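Local coordinates for glycoprotein (Chandipura virus, PDB 5MDM) that probably attaches the virus to host receptors and, triggered by the acidic pH of the endosome, drives fusion of the viral and endosomal membranes, at residues 132-143 / 167-178; 43-51 / 262-270. All blocks are in the same frame, centred on the assembly; numbering follows the deposited sequence.

Contact 1 (132-143 / 167-178); sequences HHVGVDDYRGHW and WIPADQTKKNIC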
loop_
_atom_site.group_PDB
_atom_site.type_symbol
_atom_site.label_atom_id
_atom_site.label_comp_id
_atom_site.label_asym_id
_atom_site.label_seq_id
_atom_site.Cartn_x
_atom_site.Cartn_y
_atom_site.Cartn_z
ATOM N N HIS A 132 23.788 8.131 -15.045
ATOM C CA HIS A 132 23.459 6.708 -15.006
ATOM C C HIS A 132 23.352 6.196 -13.568
ATOM O O HIS A 132 24.304 6.280 -12.793
ATOM C CB HIS A 132 24.506 5.903 -15.780
ATOM C CG HIS A 132 24.330 4.420 -15.677
ATOM N ND1 HIS A 132 23.097 3.809 -15.743
ATOM C CD2 HIS A 132 25.235 3.425 -15.517
ATOM C CE1 HIS A 132 23.248 2.502 -15.624
ATOM N NE2 HIS A 132 24.535 2.242 -15.486
ATOM N N HIS A 133 22.186 5.664 -13.218
ATOM C CA HIS A 133 21.949 5.147 -11.874
ATOM C C HIS A 133 22.352 3.676 -11.760
ATOM O O HIS A 133 22.038 2.869 -12.636
ATOM C CB HIS A 133 20.476 5.326 -11.497
ATOM C CG HIS A 133 20.105 4.720 -10.181
ATOM N ND1 HIS A 133 19.763 3.391 -10.043
ATOM C CD2 HIS A 133 20.005 5.262 -8.944
ATOM C CE1 HIS A 133 19.478 3.139 -8.778
ATOM N NE2 HIS A 133 19.615 4.259 -8.091
ATOM N N VAL A 134 23.048 3.335 -10.677
ATOM C CA VAL A 134 23.495 1.962 -10.453
ATOM C C VAL A 134 22.971 1.418 -9.129
ATOM O O VAL A 134 22.451 2.164 -8.301
ATOM C CB VAL A 134 25.035 1.851 -10.465
ATOM C CG1 VAL A 134 25.609 2.603 -11.652
ATOM C CG2 VAL A 134 25.620 2.382 -9.169
ATOM N N GLY A 135 23.112 0.112 -8.932
ATOM C CA GLY A 135 22.649 -0.518 -7.711
ATOM C C GLY A 135 23.720 -0.553 -6.639
ATOM O O GLY A 135 24.863 -0.166 -6.886
ATOM N N VAL A 136 23.350 -1.024 -5.450
ATOM C CA VAL A 136 24.274 -1.098 -4.322
ATOM C C VAL A 136 24.175 -2.448 -3.627
ATOM O O VAL A 136 23.079 -2.922 -3.345
ATOM C CB VAL A 136 23.972 0.004 -3.275
ATOM C CG1 VAL A 136 24.796 -0.198 -2.013
ATOM C CG2 VAL A 136 24.229 1.381 -3.846
ATOM N N ASP A 137 25.317 -3.076 -3.359
ATOM C CA ASP A 137 25.342 -4.204 -2.436
ATOM C C ASP A 137 25.553 -3.653 -1.030
ATOM O O ASP A 137 26.681 -3.370 -0.633
ATOM C CB ASP A 137 26.461 -5.187 -2.788
ATOM C CG ASP A 137 26.396 -6.476 -1.968
ATOM O OD1 ASP A 137 25.779 -6.486 -0.879
ATOM O OD2 ASP A 137 26.973 -7.490 -2.414
ATOM N N ASP A 138 24.466 -3.503 -0.281
ATOM C CA ASP A 138 24.548 -2.974 1.077
ATOM C C ASP A 138 25.348 -3.888 1.998
ATOM O O ASP A 138 25.886 -3.444 3.011
ATOM C CB ASP A 138 23.151 -2.755 1.662
ATOM C CG ASP A 138 22.436 -1.570 1.046
ATOM O OD1 ASP A 138 21.185 -1.578 1.018
ATOM O OD2 ASP A 138 23.121 -0.627 0.594
ATOM N N TYR A 139 25.428 -5.167 1.647
ATOM C CA TYR A 139 26.064 -6.141 2.527
ATOM C C TYR A 139 27.575 -6.190 2.343
ATOM O O TYR A 139 28.319 -6.346 3.307
ATOM C CB TYR A 139 25.434 -7.526 2.343
ATOM C CG TYR A 139 23.938 -7.517 2.551
ATOM C CD1 TYR A 139 23.392 -7.612 3.824
ATOM C CD2 TYR A 139 23.072 -7.386 1.478
ATOM C CE1 TYR A 139 22.023 -7.590 4.018
ATOM C CE2 TYR A 139 21.705 -7.361 1.660
ATOM C CZ TYR A 139 21.186 -7.464 2.928
ATOM O OH TYR A 139 19.825 -7.437 3.100
ATOM N N ARG A 140 28.025 -6.041 1.104
ATOM C CA ARG A 140 29.450 -6.084 0.803
ATOM C C ARG A 140 30.021 -4.681 0.633
ATOM O O ARG A 140 31.231 -4.503 0.521
ATOM C CB ARG A 140 29.707 -6.932 -0.442
ATOM C CG ARG A 140 29.263 -8.383 -0.302
ATOM C CD ARG A 140 29.852 -9.245 -1.401
ATOM N NE ARG A 140 31.286 -9.010 -1.551
ATOM C CZ ARG A 140 32.225 -9.604 -0.818
ATOM N NH1 ARG A 140 31.884 -10.472 0.124
ATOM N NH2 ARG A 140 33.506 -9.327 -1.028
ATOM N N GLY A 141 29.140 -3.688 0.613
ATOM C CA GLY A 141 29.551 -2.296 0.622
ATOM C C GLY A 141 30.158 -1.773 -0.665
ATOM O O GLY A 141 31.075 -0.951 -0.634
ATOM N N HIS A 142 29.649 -2.234 -1.800
ATOM C CA HIS A 142 30.132 -1.734 -3.080
ATOM C C HIS A 142 29.021 -1.505 -4.104
ATOM O O HIS A 142 27.916 -2.038 -3.972
ATOM C CB HIS A 142 31.223 -2.649 -3.651
ATOM C CG HIS A 142 30.830 -4.089 -3.745
ATOM N ND1 HIS A 142 31.600 -5.102 -3.220
ATOM C CD2 HIS A 142 29.756 -4.689 -4.314
ATOM C CE1 HIS A 142 31.018 -6.265 -3.456
ATOM N NE2 HIS A 142 29.896 -6.041 -4.116
ATOM N N TRP A 143 29.324 -0.696 -5.116
ATOM C CA TRP A 143 28.388 -0.447 -6.204
ATOM C C TRP A 143 28.217 -1.716 -7.025
ATOM O O TRP A 143 29.093 -2.579 -7.044
ATOM C CB TRP A 143 28.892 0.671 -7.114
ATOM C CG TRP A 143 29.294 1.929 -6.408
ATOM C CD1 TRP A 143 30.560 2.424 -6.272
ATOM C CD2 TRP A 143 28.428 2.861 -5.756
ATOM N NE1 TRP A 143 30.536 3.607 -5.574
ATOM C CE2 TRP A 143 29.238 3.895 -5.242
ATOM C CE3 TRP A 143 27.047 2.919 -5.551
ATOM C CZ2 TRP A 143 28.712 4.976 -4.538
ATOM C CZ3 TRP A 143 26.526 3.992 -4.851
ATOM C CH2 TRP A 143 27.357 5.007 -4.353
ATOM N N TRP A 167 32.552 5.626 -14.414
ATOM C CA TRP A 167 31.386 5.983 -13.610
ATOM C C TRP A 167 31.754 6.714 -12.323
ATOM O O TRP A 167 32.603 6.260 -11.553
ATOM C CB TRP A 167 30.553 4.745 -13.281
ATOM C CG TRP A 167 29.279 5.066 -12.563
ATOM C CD1 TRP A 167 28.098 5.453 -13.125
ATOM C CD2 TRP A 167 29.056 5.027 -11.147
ATOM N NE1 TRP A 167 27.152 5.657 -12.148
ATOM C CE2 TRP A 167 27.715 5.403 -10.925
ATOM C CE3 TRP A 167 29.858 4.710 -10.046
ATOM C CZ2 TRP A 167 27.160 5.470 -9.650
ATOM C CZ3 TRP A 167 29.304 4.778 -8.782
ATOM C CH2 TRP A 167 27.969 5.154 -8.596
ATOM N N ILE A 168 31.105 7.850 -12.096
ATOM C CA ILE A 168 31.321 8.628 -10.887
ATOM C C ILE A 168 30.021 8.705 -10.099
ATOM O O ILE A 168 28.986 9.065 -10.649
ATOM C CB ILE A 168 31.767 10.061 -11.217
ATOM C CG1 ILE A 168 32.790 10.055 -12.349
ATOM C CG2 ILE A 168 32.337 10.738 -9.982
ATOM C CD1 ILE A 168 34.059 9.312 -12.009
ATOM N N PRO A 169 30.065 8.358 -8.804
ATOM C CA PRO A 169 28.874 8.532 -7.968
ATOM C C PRO A 169 28.578 10.014 -7.781
ATOM O O PRO A 169 29.508 10.800 -7.593
ATOM C CB PRO A 169 29.291 7.907 -6.638
ATOM C CG PRO A 169 30.779 8.008 -6.625
ATOM C CD PRO A 169 31.200 7.809 -8.044
ATOM N N ALA A 170 27.303 10.388 -7.833
ATOM C CA ALA A 170 26.907 11.789 -7.718
ATOM C C ALA A 170 27.262 12.370 -6.354
ATOM O O ALA A 170 27.284 13.588 -6.173
ATOM C CB ALA A 170 25.425 11.943 -7.991
ATOM N N ASP A 171 27.533 11.489 -5.397
ATOM C CA ASP A 171 28.024 11.894 -4.091
ATOM C C ASP A 171 29.366 11.219 -3.835
ATOM O O ASP A 171 29.422 10.010 -3.610
ATOM C CB ASP A 171 27.021 11.511 -3.005
ATOM C CG ASP A 171 27.533 11.799 -1.608
ATOM O OD1 ASP A 171 28.371 12.715 -1.449
ATOM O OD2 ASP A 171 27.093 11.109 -0.665
ATOM N N GLN A 172 30.442 12.001 -3.874
ATOM C CA GLN A 172 31.785 11.452 -3.700
ATOM C C GLN A 172 32.288 11.569 -2.265
ATOM O O GLN A 172 33.495 11.556 -2.023
ATOM C CB GLN A 172 32.772 12.118 -4.660
ATOM C CG GLN A 172 32.430 11.926 -6.128
ATOM C CD GLN A 172 33.547 12.372 -7.050
ATOM O OE1 GLN A 172 33.315 13.098 -8.015
ATOM N NE2 GLN A 172 34.767 11.933 -6.759
ATOM N N THR A 173 31.359 11.682 -1.318
ATOM C CA THR A 173 31.710 11.719 0.099
ATOM C C THR A 173 32.355 10.404 0.519
ATOM O O THR A 173 31.688 9.370 0.607
ATOM C CB THR A 173 30.482 11.993 0.985
ATOM O OG1 THR A 173 29.976 13.306 0.711
ATOM C CG2 THR A 173 30.853 11.896 2.455
ATOM N N LYS A 174 33.658 10.456 0.778
ATOM C CA LYS A 174 34.447 9.266 1.085
ATOM C C LYS A 174 33.963 8.540 2.341
ATOM O O LYS A 174 34.628 8.555 3.376
ATOM C CB LYS A 174 35.932 9.629 1.214
ATOM C CG LYS A 174 36.529 10.241 -0.048
ATOM C CD LYS A 174 37.981 10.650 0.150
ATOM C CE LYS A 174 38.540 11.316 -1.100
ATOM N NZ LYS A 174 39.933 11.800 -0.905
ATOM N N LYS A 175 32.800 7.907 2.237
ATOM C CA LYS A 175 32.260 7.101 3.322
ATOM C C LYS A 175 31.805 5.753 2.780
ATOM O O LYS A 175 32.204 5.355 1.685
ATOM C CB LYS A 175 31.096 7.820 4.009
ATOM C CG LYS A 175 31.501 9.074 4.766
ATOM C CD LYS A 175 30.297 9.766 5.382
ATOM C CE LYS A 175 30.700 11.070 6.051
ATOM N NZ LYS A 175 29.520 11.840 6.528
ATOM N N ASN A 176 30.972 5.056 3.545
ATOM C CA ASN A 176 30.480 3.742 3.139
ATOM C C ASN A 176 29.517 3.803 1.959
ATOM O O ASN A 176 28.642 4.664 1.902
ATOM C CB ASN A 176 29.802 3.033 4.311
ATOM C CG ASN A 176 30.768 2.704 5.429
ATOM O OD1 ASN A 176 31.495 1.711 5.366
ATOM N ND2 ASN A 176 30.775 3.532 6.468
ATOM N N ILE A 177 29.687 2.887 1.014
ATOM C CA ILE A 177 28.720 2.726 -0.059
ATOM C C ILE A 177 27.464 2.049 0.486
ATOM O O ILE A 177 27.498 0.893 0.914
ATOM C CB ILE A 177 29.298 1.902 -1.214
ATOM C CG1 ILE A 177 30.449 2.659 -1.864
ATOM C CG2 ILE A 177 28.225 1.594 -2.247
ATOM C CD1 ILE A 177 31.200 1.850 -2.875
ATOM N N CYS A 178 26.359 2.785 0.475
ATOM C CA CYS A 178 25.116 2.291 1.039
ATOM C C CYS A 178 23.943 2.856 0.266
ATOM O O CYS A 178 23.910 4.039 -0.066
ATOM C CB CYS A 178 25.010 2.695 2.507
ATOM S SG CYS A 178 23.763 1.797 3.450
#

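Contact 2 (43-51 / 262-270); sequences SSTPIGATP and VRSTLQSDG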
loop_
_atom_site.group_PDB
_atom_site.type_symbol
_atom_site.label_atom_id
_atom_site.label_comp_id
_atom_site.label_asym_id
_atom_site.label_seq_id
_atom_site.Cartn_x
_atom_site.Cartn_y
_atom_site.Cartn_z
ATOM N N SER A 43 22.154 3.139 18.994
ATOM C CA SER A 43 22.194 2.302 17.808
ATOM C C SER A 43 21.668 3.024 16.573
ATOM O O SER A 43 21.370 4.219 16.596
ATOM C CB SER A 43 21.423 0.999 18.047
ATOM O OG SER A 43 21.413 0.177 16.895
ATOM N N SER A 44 21.563 2.274 15.491
ATOM C CA SER A 44 21.171 2.822 14.215
ATOM C C SER A 44 20.374 1.736 13.518
ATOM O O SER A 44 20.697 0.555 13.639
ATOM C CB SER A 44 22.426 3.180 13.419
ATOM O OG SER A 44 22.110 3.643 12.123
ATOM N N THR A 45 19.323 2.118 12.805
ATOM C CA THR A 45 18.527 1.127 12.090
ATOM C C THR A 45 18.102 1.641 10.720
ATOM O O THR A 45 17.746 2.811 10.574
ATOM C CB THR A 45 17.305 0.644 12.925
ATOM O OG1 THR A 45 16.904 -0.654 12.479
ATOM C CG2 THR A 45 16.130 1.600 12.821
ATOM N N PRO A 46 18.170 0.771 9.701
ATOM C CA PRO A 46 17.806 1.153 8.332
ATOM C C PRO A 46 16.304 1.384 8.193
ATOM O O PRO A 46 15.508 0.540 8.591
ATOM C CB PRO A 46 18.248 -0.055 7.510
ATOM C CG PRO A 46 18.215 -1.181 8.464
ATOM C CD PRO A 46 18.632 -0.622 9.777
ATOM N N ILE A 47 15.926 2.528 7.636
ATOM C CA ILE A 47 14.525 2.913 7.562
ATOM C C ILE A 47 13.996 2.967 6.140
ATOM O O ILE A 47 12.877 3.426 5.908
ATOM C CB ILE A 47 14.313 4.286 8.171
ATOM C CG1 ILE A 47 15.053 5.337 7.342
ATOM C CG2 ILE A 47 14.794 4.282 9.587
ATOM C CD1 ILE A 47 14.922 6.729 7.884
ATOM N N GLY A 48 14.798 2.515 5.188
ATOM C CA GLY A 48 14.356 2.480 3.811
ATOM C C GLY A 48 15.463 2.681 2.803
ATOM O O GLY A 48 16.493 3.300 3.090
ATOM N N ALA A 49 15.244 2.144 1.609
ATOM C CA ALA A 49 16.176 2.336 0.515
ATOM C C ALA A 49 15.887 3.665 -0.148
ATOM O O ALA A 49 14.773 3.923 -0.590
ATOM C CB ALA A 49 16.057 1.216 -0.486
ATOM N N THR A 50 16.889 4.518 -0.199
ATOM C CA THR A 50 16.752 5.758 -0.934
ATOM C C THR A 50 17.683 5.708 -2.139
ATOM O O THR A 50 18.891 5.885 -1.999
ATOM C CB THR A 50 17.054 6.963 -0.044
ATOM O OG1 THR A 50 18.314 6.765 0.603
ATOM C CG2 THR A 50 15.970 7.108 1.020
ATOM N N PRO A 51 17.113 5.456 -3.332
ATOM C CA PRO A 51 17.850 5.143 -4.562
ATOM C C PRO A 51 18.821 6.242 -4.972
ATOM O O PRO A 51 19.828 5.958 -5.618
ATOM C CB PRO A 51 16.741 5.011 -5.608
ATOM C CG PRO A 51 15.505 4.728 -4.821
ATOM C CD PRO A 51 15.663 5.523 -3.572
ATOM N N VAL A 262 18.629 -8.559 5.057
ATOM C CA VAL A 262 18.135 -7.685 6.109
ATOM C C VAL A 262 17.019 -6.802 5.558
ATOM O O VAL A 262 17.118 -6.302 4.436
ATOM C CB VAL A 262 19.294 -6.809 6.659
ATOM C CG1 VAL A 262 18.809 -5.432 7.082
ATOM C CG2 VAL A 262 20.006 -7.519 7.797
ATOM N N ARG A 263 15.952 -6.622 6.333
ATOM C CA ARG A 263 14.849 -5.764 5.907
ATOM C C ARG A 263 14.833 -4.412 6.618
ATOM O O ARG A 263 15.342 -4.273 7.734
ATOM C CB ARG A 263 13.507 -6.472 6.082
ATOM C CG ARG A 263 13.285 -7.056 7.459
ATOM C CD ARG A 263 11.943 -7.761 7.552
ATOM N NE ARG A 263 10.840 -6.828 7.756
ATOM C CZ ARG A 263 9.862 -7.014 8.633
ATOM N NH1 ARG A 263 9.847 -8.102 9.385
ATOM N NH2 ARG A 263 8.897 -6.113 8.756
ATOM N N SER A 264 14.254 -3.416 5.952
ATOM C CA SER A 264 14.054 -2.108 6.554
ATOM C C SER A 264 13.154 -2.228 7.768
ATOM O O SER A 264 12.271 -3.082 7.819
ATOM C CB SER A 264 13.439 -1.131 5.552
ATOM O OG SER A 264 14.413 -0.688 4.624
ATOM N N THR A 265 13.395 -1.373 8.753
ATOM C CA THR A 265 12.607 -1.381 9.971
ATOM C C THR A 265 11.202 -0.893 9.650
ATOM O O THR A 265 10.982 0.290 9.379
ATOM C CB THR A 265 13.265 -0.540 11.072
ATOM O OG1 THR A 265 14.455 -1.200 11.515
ATOM C CG2 THR A 265 12.334 -0.390 12.247
ATOM N N LEU A 266 10.261 -1.830 9.656
ATOM C CA LEU A 266 8.912 -1.560 9.193
ATOM C C LEU A 266 8.235 -0.551 10.105
ATOM O O LEU A 266 7.487 0.315 9.651
ATOM C CB LEU A 266 8.108 -2.860 9.122
ATOM C CG LEU A 266 6.653 -2.769 8.643
ATOM C CD1 LEU A 266 6.551 -2.142 7.258
ATOM C CD2 LEU A 266 6.008 -4.141 8.651
ATOM N N GLN A 267 8.533 -0.644 11.394
ATOM C CA GLN A 267 7.844 0.169 12.381
ATOM C C GLN A 267 8.173 1.655 12.306
ATOM O O GLN A 267 7.513 2.475 12.946
ATOM C CB GLN A 267 8.087 -0.380 13.782
ATOM C CG GLN A 267 7.168 -1.535 14.105
ATOM C CD GLN A 267 5.723 -1.184 13.840
ATOM O OE1 GLN A 267 5.219 -0.176 14.339
ATOM N NE2 GLN A 267 5.052 -1.998 13.033
ATOM N N SER A 268 9.176 2.002 11.510
ATOM C CA SER A 268 9.578 3.389 11.374
ATOM C C SER A 268 8.815 4.061 10.245
ATOM O O SER A 268 8.893 5.277 10.081
ATOM C CB SER A 268 11.079 3.485 11.119
ATOM O OG SER A 268 11.398 2.998 9.829
ATOM N N ASP A 269 8.084 3.262 9.466
ATOM C CA ASP A 269 7.293 3.780 8.353
ATOM C C ASP A 269 6.114 4.567 8.894
ATOM O O ASP A 269 5.535 4.200 9.909
ATOM C CB ASP A 269 6.812 2.649 7.443
ATOM C CG ASP A 269 6.134 3.162 6.183
ATOM O OD1 ASP A 269 6.452 2.652 5.087
ATOM O OD2 ASP A 269 5.285 4.074 6.285
ATOM N N GLY A 270 5.766 5.653 8.213
ATOM C CA GLY A 270 4.741 6.564 8.689
ATOM C C GLY A 270 3.380 5.921 8.790
ATOM O O GLY A 270 2.641 6.163 9.744
#

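Contact 1 (132-143 / 167-178)
The Trp143 ring is sandwiched between Trp167 and Ile177. Trp167 turns its six-membered ring edge-on to one face of Trp143, an edge-to-face pair with centroids 4.7 Å apart and planes at 67°. On the opposite face Ile177 CD1 makes a CH-pi contact with the five-membered ring of Trp143, 3.5 Å from the centroid, and Ile177 CG2 sits over the middle of the indole. CG1 of Ile177 lies anti to the carbonyl carbon (chi1 -65°) and CG2 anti to the backbone N, and both branches lie against the ring. Pro169 CB meets Trp143 CZ2 at 3.7 Å.

Trp167 has its own partners. Trp167 NE1 gives a nearly straight hydrogen bond of 3.0 Å to His132 O, which lies close to the indole plane. Val134 CG1 rests over the five-membered ring of Trp167 in a second CH-pi contact. The indole N-H of Trp143 bonds to Gln155 O. Asp138 OD2 packs at 3.6 Å from Cys178 CA and accepts a hydrogen bond from Gly179 N. Cys178 is disulfide-bonded to Cys223. Val134 and Asp138 are sites of interaction with host Vim.

Strands 135-137 and 142-144 form a hairpin whose turn holds an Asx turn at Asp137 and a G1 beta bulge in which Gly141 and His142 both face Asp137. The hairpin, the residues before it and the end of strand 165-169 gather His132, Trp143 and Trp167 in an aromatic cluster.

Contact 2 (43-51 / 262-270)
The backbones of 43-51 and 262-270 come closest at Ile47 and Ser264, with CA atoms 5.1 Å apart, and Thr265 N gives an almost straight hydrogen bond of 2.9 Å to Pro46 O.

Beside it the side chains of Thr45 and Thr265 cross at about a right angle. Thr265 OG1 donates to Thr45 OG1 over 2.7 Å. The hydroxyl of Thr45 lies anti to its own backbone N (chi1 -156°), which turns it to Thr265. That hydroxyl is also hydrogen-bonded to Trp235 O, so this buried oxygen has partners in both the strand 235-237 and the loop. The Thr45 methyl CG2 packs against Thr265 OG1 at 3.5 Å.

Strand 36-49 is an outermost strand of its antiparallel sheet in this chain. Its inner neighbour is strand 180-192. The loop ahead of helix 270-295 docks against strand 36-49 through the Thr265 N to Pro46 O bond and the threonine pair. The loop lies in a region assigned to trimerization by similarity.

Next along the loop comes the 3-10 segment 266-268. Ser268 OG bonds back to Thr265 O at 2.8 Å, and the same carbonyl accepts from Ser268 N. Ser268 OG also rests 3.6 Å from Ile47 CB. Ser264 OG packs 3.3 Å from Gly48 CA. Asp269 follows as the N-cap of helix 270-295: its OD2 accepts from Ala271 N, while OD1 forms a salt bridge with Lys293 of the second subunit.

From the N terminus the chain passes two short strands before strand 36-49, which lies largely within the region assigned by similarity to the fusion peptide. Residues 132-143 come later, and 167-178 close the short loop of contact 1, with 23 residues between its segments. Only at 262-270 does the chain return to close contact 2, whose much longer loop holds contact 1 entirely. Their centres lie 18 Å apart, and direct bonds probably join them: Tyr139 OH with Val262 N, and His133 NE2 with Pro51 O, the latter weak. Contact 1 ties the hairpin 135-144 to the end of strand 165-169 and the loop that follows it; contact 2 ties strand 36-49 to the loop that leads into helix 270-295.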